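PDB 6XXW: beta-glucuronidase, which probably hydrolyses beta-D-glucuronides, releasing D-glucuronic acid from the non-reducing end. Local coordinates for residues Y70-Y76 against I139-T144; V54-D60 against Y179-P185. All coordinates share one frame; numbering follows the deposited sequence.

Interaction 1 of 2, residues Y70-Y76 against I139-T144; sequences YVGRVYY and IMVDNT
Val74 and Val141 exchange a pair of backbone hydrogen bonds, 2.9 Å from Val74 N to Val141 O, and Tyr76 and Ile139 repeat the pattern two residues on. Between them lies the non-hydrogen-bonded pair Tyr75 with Met140, and on the far side of Val74 a second, Arg73 with Asp142. The strands run antiparallel at 156°, their axes 4.6 Å apart at closest.

Beyond Arg73 and Asp142 the ladder is continued by a side chain. The amide of Asn143 imitates a peptide group: its ND2 gives a hydrogen bond to Tyr70 O (2.9 Å), while Gly72 N points almost straight at Asn143 OD1 (2.8 Å, 173° at the hydrogen), in the plane of that carbonyl. Donor and acceptor of one amide thus fix its rotation. Gly72 has positive phi, and a side chain there would run into the preceding carbonyl oxygen, so glycine suits the bend.

These strands are neighbours in the antiparallel beta sheet of the family 2 sugar-binding domain, and the sheet separates two kinds of side chain. Val74, Tyr76, Ile139 and Val141 face the interior, where Val74 CG2 meets Val141 CB and Ile182 packs nearby.

Arg73, Tyr75, Met140 and Asp142 occupy the other face. Met140 sends CG away from its own N (chi1 -175°) and then bends, laying CG obliquely against Tyr75 CE2, 3.4 Å away, and bringing SD to 3.6 Å from Arg73 CG; a flexible thioether can bend to touch both ring and aliphatic chain.

Charge completes the set. Asp142 OD2 lies over a face of the Arg73 guanidinium, 3.5 Å from NE, so the salt bridge is purely electrostatic; Arg73 NH1 pairs with Glu44. Asp142 OD1 accepts from Thr144 OG1 (2.6 Å) and Thr144 N, the latter forming an Asx turn.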
loop_
_atom_site.group_PDB
_atom_site.type_symbol
_atom_site.label_atom_id
_atom_site.label_comp_id
_atom_site.label_asym_id
_atom_site.label_seq_id
_atom_site.Cartn_x
_atom_site.Cartn_y
_atom_site.Cartn_z
ATOM N N TYR A 70 -21.536 -16.383 10.220
ATOM C CA TYR A 70 -22.535 -17.345 10.667
ATOM C C TYR A 70 -22.120 -18.001 11.977
ATOM O O TYR A 70 -20.938 -18.269 12.206
ATOM C CB TYR A 70 -22.736 -18.407 9.585
ATOM C CG TYR A 70 -23.789 -19.446 9.892
ATOM C CD1 TYR A 70 -25.130 -19.168 9.698
ATOM C CD2 TYR A 70 -23.436 -20.712 10.358
ATOM C CE1 TYR A 70 -26.108 -20.117 9.963
ATOM C CE2 TYR A 70 -24.417 -21.674 10.641
ATOM C CZ TYR A 70 -25.748 -21.362 10.432
ATOM O OH TYR A 70 -26.736 -22.288 10.686
ATOM N N VAL A 71 -23.101 -18.250 12.850
ATOM C CA VAL A 71 -22.892 -18.992 14.088
ATOM C C VAL A 71 -23.995 -20.034 14.191
ATOM O O VAL A 71 -25.183 -19.688 14.201
ATOM C CB VAL A 71 -22.892 -18.095 15.345
ATOM C CG1 VAL A 71 -22.777 -18.959 16.594
ATOM C CG2 VAL A 71 -21.737 -17.093 15.315
ATOM N N GLY A 72 -23.605 -21.301 14.271
ATOM C CA GLY A 72 -24.571 -22.381 14.287
ATOM C C GLY A 72 -24.088 -23.589 13.516
ATOM O O GLY A 72 -22.882 -23.780 13.352
ATOM N N ARG A 73 -25.017 -24.393 13.020
ATOM C CA ARG A 73 -24.696 -25.659 12.376
ATOM C C ARG A 73 -24.680 -25.505 10.864
ATOM O O ARG A 73 -25.542 -24.842 10.285
ATOM C CB ARG A 73 -25.706 -26.736 12.785
ATOM C CG ARG A 73 -25.561 -27.135 14.247
ATOM C CD ARG A 73 -26.562 -28.199 14.681
ATOM N NE ARG A 73 -26.599 -28.318 16.137
ATOM C CZ ARG A 73 -27.444 -27.647 16.924
ATOM N NH1 ARG A 73 -28.323 -26.800 16.405
ATOM N NH2 ARG A 73 -27.412 -27.822 18.242
ATOM N N VAL A 74 -23.685 -26.119 10.226
ATOM C CA VAL A 74 -23.639 -26.200 8.775
ATOM C C VAL A 74 -23.504 -27.675 8.417
ATOM O O VAL A 74 -23.147 -28.506 9.251
ATOM C CB VAL A 74 -22.498 -25.359 8.162
ATOM C CG1 VAL A 74 -22.573 -23.903 8.690
ATOM C CG2 VAL A 74 -21.142 -25.984 8.464
ATOM N N TYR A 75 -23.822 -27.998 7.167
ATOM C CA TYR A 75 -23.938 -29.389 6.735
ATOM C C TYR A 75 -23.222 -29.554 5.406
ATOM O O TYR A 75 -23.514 -28.830 4.453
ATOM C CB TYR A 75 -25.411 -29.808 6.610
ATOM C CG TYR A 75 -26.162 -29.607 7.899
ATOM C CD1 TYR A 75 -26.664 -28.353 8.248
ATOM C CD2 TYR A 75 -26.340 -30.656 8.789
ATOM C CE1 TYR A 75 -27.328 -28.152 9.451
ATOM C CE2 TYR A 75 -27.019 -30.465 9.993
ATOM C CZ TYR A 75 -27.503 -29.212 10.313
ATOM O OH TYR A 75 -28.171 -29.023 11.503
ATOM N N TYR A 76 -22.284 -30.493 5.359
ATOM C CA TYR A 76 -21.564 -30.867 4.148
ATOM C C TYR A 76 -22.102 -32.198 3.642
ATOM O O TYR A 76 -22.472 -33.059 4.438
ATOM C CB TYR A 76 -20.074 -31.010 4.433
ATOM C CG TYR A 76 -19.323 -29.728 4.715
ATOM C CD1 TYR A 76 -19.400 -29.109 5.955
ATOM C CD2 TYR A 76 -18.495 -29.166 3.743
ATOM C CE1 TYR A 76 -18.675 -27.936 6.224
ATOM C CE2 TYR A 76 -17.772 -27.993 3.997
ATOM C CZ TYR A 76 -17.866 -27.391 5.236
ATOM O OH TYR A 76 -17.143 -26.245 5.480
ATOM N N ILE A 139 -21.655 -34.406 6.911
ATOM C CA ILE A 139 -20.914 -33.983 8.087
ATOM C C ILE A 139 -21.538 -32.691 8.586
ATOM O O ILE A 139 -21.613 -31.706 7.843
ATOM C CB ILE A 139 -19.412 -33.803 7.802
ATOM C CG1 ILE A 139 -18.809 -35.151 7.384
ATOM C CG2 ILE A 139 -18.696 -33.223 9.050
ATOM C CD1 ILE A 139 -17.385 -35.097 6.846
ATOM N N MET A 140 -22.028 -32.710 9.822
ATOM C CA MET A 140 -22.505 -31.509 10.477
ATOM C C MET A 140 -21.353 -30.917 11.274
ATOM O O MET A 140 -20.617 -31.640 11.950
ATOM C CB MET A 140 -23.696 -31.826 11.393
ATOM C CG MET A 140 -24.367 -30.626 12.049
ATOM S SD MET A 140 -23.419 -29.880 13.423
ATOM C CE MET A 140 -23.375 -31.219 14.622
ATOM N N VAL A 141 -21.198 -29.600 11.190
ATOM C CA VAL A 141 -20.175 -28.881 11.943
ATOM C C VAL A 141 -20.855 -27.707 12.632
ATOM O O VAL A 141 -21.610 -26.971 11.996
ATOM C CB VAL A 141 -19.029 -28.381 11.037
ATOM C CG1 VAL A 141 -17.979 -27.658 11.870
ATOM C CG2 VAL A 141 -18.402 -29.548 10.236
ATOM N N ASP A 142 -20.578 -27.528 13.920
ATOM C CA ASP A 142 -21.164 -26.459 14.726
ATOM C C ASP A 142 -20.015 -25.620 15.262
ATOM O O ASP A 142 -19.100 -26.160 15.891
ATOM C CB ASP A 142 -22.003 -27.055 15.868
ATOM C CG ASP A 142 -22.884 -26.023 16.585
ATOM O OD1 ASP A 142 -22.603 -24.815 16.542
ATOM O OD2 ASP A 142 -23.870 -26.435 17.223
ATOM N N ASN A 143 -20.034 -24.310 14.981
ATOM C CA ASN A 143 -18.968 -23.423 15.429
ATOM C C ASN A 143 -19.341 -22.646 16.685
ATOM O O ASN A 143 -18.605 -21.733 17.079
ATOM C CB ASN A 143 -18.562 -22.450 14.308
ATOM C CG ASN A 143 -19.684 -21.528 13.904
ATOM O OD1 ASN A 143 -20.813 -21.692 14.351
ATOM N ND2 ASN A 143 -19.377 -20.536 13.058
ATOM N N THR A 144 -20.453 -22.999 17.331
ATOM C CA THR A 144 -20.888 -22.322 18.545
ATOM C C THR A 144 -19.940 -22.670 19.687
ATOM O O THR A 144 -19.813 -23.839 20.058
ATOM C CB THR A 144 -22.312 -22.751 18.894
ATOM O OG1 THR A 144 -23.153 -22.548 17.748
ATOM C CG2 THR A 144 -22.847 -21.924 20.060
#

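Interaction 2 of 2, residues V54-D60 against Y179-P185; sequences VPASFND and YSGIHRP
The segments run antiparallel but join loosely, through the hydrogen bonds Ala56 N to Ile182 O and Phe58 N to Ser180 O, both 2.9 Å, before the second chain turns a corner at Arg184.

Beside that corner Pro55, preceded by a cis peptide bond, packs its CB against the His183 carbonyl oxygen, and its rigid ring approaches that of Pro185, CG toward CD. Val54 CG1 touches Ile182 CG2 at 3.9 Å, branched side chains filling the hydrophobic side. Gly181 has positive phi and turns the side that would bear a CB toward Ala56 O, so glycine suits the place.

Phe58 has its CG between backbone N and carbonyl carbon (chi1 62°), which swings the ring back over the partner chain: CE2 reaches Ser180 CB at 3.6 Å, and the ring also meets Phe41. The small Ser180 leaves room for it and turns its own OG to Ala99 O.

Polar groups dominate the other end. Asn59 OD1 receives Ser180 N at 3.0 Å, nearly straight (171°) and on a lone pair in the carbonyl plane, while its ND2 reaches Arg68 O; one amide thus links the 179-185 segment to the end of helix 65-68. Asp60 OD2 takes the hydroxyl of Tyr179 at 2.6 Å on its syn side, the carboxylate standing 86° to the ring; Asn59 OD1 approaches the edge of the same ring, near CD1. Ser57 OG accompanies His183 NE2 at 2.7 Å and accepts from Lys315 N.

Most of these residues are buried, so the polar atoms need the partners they have. Separately, Arg184 makes a salt bridge with Glu308 of the TIM-barrel domain. Tyr179 reaches the same domain through Arg574, and its hydroxyl, between Asp60 and Arg574, is probably polarised by both charges.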
loop_
_atom_site.group_PDB
_atom_site.type_symbol
_atom_site.label_atom_id
_atom_site.label_comp_id
_atom_site.label_asym_id
_atom_site.label_seq_id
_atom_site.Cartn_x
_atom_site.Cartn_y
_atom_site.Cartn_z
ATOM N N VAL A 54 -13.454 -28.618 0.205
ATOM C CA VAL A 54 -13.007 -29.309 1.409
ATOM C C VAL A 54 -11.609 -29.848 1.134
ATOM O O VAL A 54 -11.411 -30.554 0.135
ATOM C CB VAL A 54 -13.984 -30.437 1.800
ATOM C CG1 VAL A 54 -13.399 -31.311 2.923
ATOM C CG2 VAL A 54 -15.327 -29.856 2.224
ATOM N N PRO A 55 -10.611 -29.580 1.988
ATOM C CA PRO A 55 -10.697 -28.838 3.241
ATOM C C PRO A 55 -10.571 -27.322 3.053
ATOM O O PRO A 55 -9.831 -26.855 2.183
ATOM C CB PRO A 55 -9.501 -29.379 4.030
ATOM C CG PRO A 55 -8.471 -29.603 2.971
ATOM C CD PRO A 55 -9.233 -30.058 1.738
ATOM N N ALA A 56 -11.292 -26.581 3.885
ATOM C CA ALA A 56 -11.303 -25.120 3.874
ATOM C C ALA A 56 -12.216 -24.618 4.981
ATOM O O ALA A 56 -13.161 -25.305 5.373
ATOM C CB ALA A 56 -11.802 -24.570 2.540
ATOM N N SER A 57 -11.968 -23.416 5.470
ATOM C CA SER A 57 -12.974 -22.744 6.272
ATOM C C SER A 57 -14.029 -22.234 5.302
ATOM O O SER A 57 -13.700 -21.856 4.182
ATOM C CB SER A 57 -12.337 -21.564 7.017
ATOM O OG SER A 57 -11.344 -22.000 7.924
ATOM N N PHE A 58 -15.303 -22.211 5.719
ATOM C CA PHE A 58 -16.319 -21.730 4.781
ATOM C C PHE A 58 -16.472 -20.211 4.771
ATOM O O PHE A 58 -17.162 -19.684 3.890
ATOM C CB PHE A 58 -17.690 -22.389 5.055
ATOM C CG PHE A 58 -18.273 -22.103 6.426
ATOM C CD1 PHE A 58 -18.824 -20.865 6.727
ATOM C CD2 PHE A 58 -18.290 -23.086 7.410
ATOM C CE1 PHE A 58 -19.367 -20.604 8.007
ATOM C CE2 PHE A 58 -18.837 -22.836 8.687
ATOM C CZ PHE A 58 -19.377 -21.591 8.973
ATOM N N ASN A 59 -15.818 -19.498 5.693
ATOM C CA ASN A 59 -16.175 -18.108 5.975
ATOM C C ASN A 59 -15.826 -17.163 4.826
ATOM O O ASN A 59 -16.581 -16.222 4.550
ATOM C CB ASN A 59 -15.497 -17.659 7.272
ATOM C CG ASN A 59 -15.822 -18.587 8.454
ATOM O OD1 ASN A 59 -15.228 -19.649 8.596
ATOM N ND2 ASN A 59 -16.768 -18.177 9.291
ATOM N N ASP A 60 -14.690 -17.369 4.160
ATOM C CA ASP A 60 -14.220 -16.429 3.141
ATOM C C ASP A 60 -14.435 -16.930 1.714
ATOM O O ASP A 60 -13.931 -16.312 0.769
ATOM C CB ASP A 60 -12.739 -16.106 3.354
ATOM C CG ASP A 60 -12.490 -15.321 4.646
ATOM O OD1 ASP A 60 -13.433 -14.676 5.151
ATOM O OD2 ASP A 60 -11.351 -15.360 5.162
ATOM N N TYR A 179 -12.754 -19.101 12.576
ATOM C CA TYR A 179 -13.008 -19.810 11.322
ATOM C C TYR A 179 -13.623 -21.178 11.600
ATOM O O TYR A 179 -13.257 -21.857 12.567
ATOM C CB TYR A 179 -11.711 -20.005 10.540
ATOM C CG TYR A 179 -11.262 -18.844 9.669
ATOM C CD1 TYR A 179 -12.052 -18.374 8.620
ATOM C CD2 TYR A 179 -10.014 -18.244 9.882
ATOM C CE1 TYR A 179 -11.623 -17.303 7.822
ATOM C CE2 TYR A 179 -9.573 -17.186 9.083
ATOM C CZ TYR A 179 -10.379 -16.722 8.065
ATOM O OH TYR A 179 -9.918 -15.691 7.287
ATOM N N SER A 180 -14.535 -21.603 10.726
ATOM C CA SER A 180 -15.200 -22.882 10.890
ATOM C C SER A 180 -15.319 -23.604 9.556
ATOM O O SER A 180 -15.189 -23.011 8.476
ATOM C CB SER A 180 -16.596 -22.723 11.509
ATOM O OG SER A 180 -17.175 -24.015 11.730
ATOM N N GLY A 181 -15.593 -24.900 9.651
ATOM C CA GLY A 181 -15.691 -25.767 8.498
ATOM C C GLY A 181 -14.857 -27.008 8.701
ATOM O O GLY A 181 -14.391 -27.300 9.808
ATOM N N ILE A 182 -14.666 -27.758 7.616
ATOM C CA ILE A 182 -13.833 -28.956 7.637
ATOM C C ILE A 182 -12.441 -28.525 7.194
ATOM O O ILE A 182 -12.185 -28.334 6.002
ATOM C CB ILE A 182 -14.387 -30.069 6.744
ATOM C CG1 ILE A 182 -15.804 -30.462 7.181
ATOM C CG2 ILE A 182 -13.472 -31.305 6.828
ATOM C CD1 ILE A 182 -16.525 -31.350 6.173
ATOM N N HIS A 183 -11.525 -28.411 8.156
ATOM C CA HIS A 183 -10.239 -27.760 7.942
ATOM C C HIS A 183 -9.146 -28.712 7.482
ATOM O O HIS A 183 -8.107 -28.256 6.996
ATOM C CB HIS A 183 -9.805 -27.055 9.231
ATOM C CG HIS A 183 -10.644 -25.861 9.575
ATOM N ND1 HIS A 183 -10.746 -25.363 10.856
ATOM C CD2 HIS A 183 -11.395 -25.047 8.794
ATOM C CE1 HIS A 183 -11.532 -24.300 10.852
ATOM N NE2 HIS A 183 -11.933 -24.082 9.611
ATOM N N ARG A 184 -9.342 -30.015 7.613
ATOM C CA ARG A 184 -8.332 -30.982 7.217
ATOM C C ARG A 184 -9.021 -32.117 6.469
ATOM O O ARG A 184 -10.241 -32.283 6.576
ATOM C CB ARG A 184 -7.544 -31.487 8.439
ATOM C CG ARG A 184 -6.810 -30.335 9.144
ATOM C CD ARG A 184 -6.085 -30.742 10.410
ATOM N NE ARG A 184 -5.713 -29.552 11.174
ATOM C CZ ARG A 184 -5.483 -29.550 12.484
ATOM N NH1 ARG A 184 -5.572 -30.685 13.174
ATOM N NH2 ARG A 184 -5.152 -28.425 13.103
ATOM N N PRO A 185 -8.264 -32.895 5.691
ATOM C CA PRO A 185 -8.892 -33.807 4.724
ATOM C C PRO A 185 -9.803 -34.846 5.364
ATOM O O PRO A 185 -9.548 -35.346 6.460
ATOM C CB PRO A 185 -7.688 -34.468 4.042
ATOM C CG PRO A 185 -6.632 -33.395 4.079
ATOM C CD PRO A 185 -6.813 -32.763 5.439
#

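In the fold
Both contacts belong to the sugar-binding domain, with centres 11 Å apart, and interaction 1 is nested inside the chain loop that interaction 2 closes. Tyr76 joins them: its ring packs on Ile182, with CG 3.5 Å from Ile182 CD1, and on Val54, with CE2 3.5 Å from Val54 CG2. At the other end Asn143 CB lies 3.3 Å from Ser180 OG. Thus 70-76 and 139-144 form a sheet face on which 54-60 and 179-185 rest, the latter pair reaching on to the barrel and, through Asp60 and Ala56, to a second subunit. Bound Tris molecules, probably from the crystallisation liquor, lie about 3 Å from the side chains of Tyr75 and Asp60.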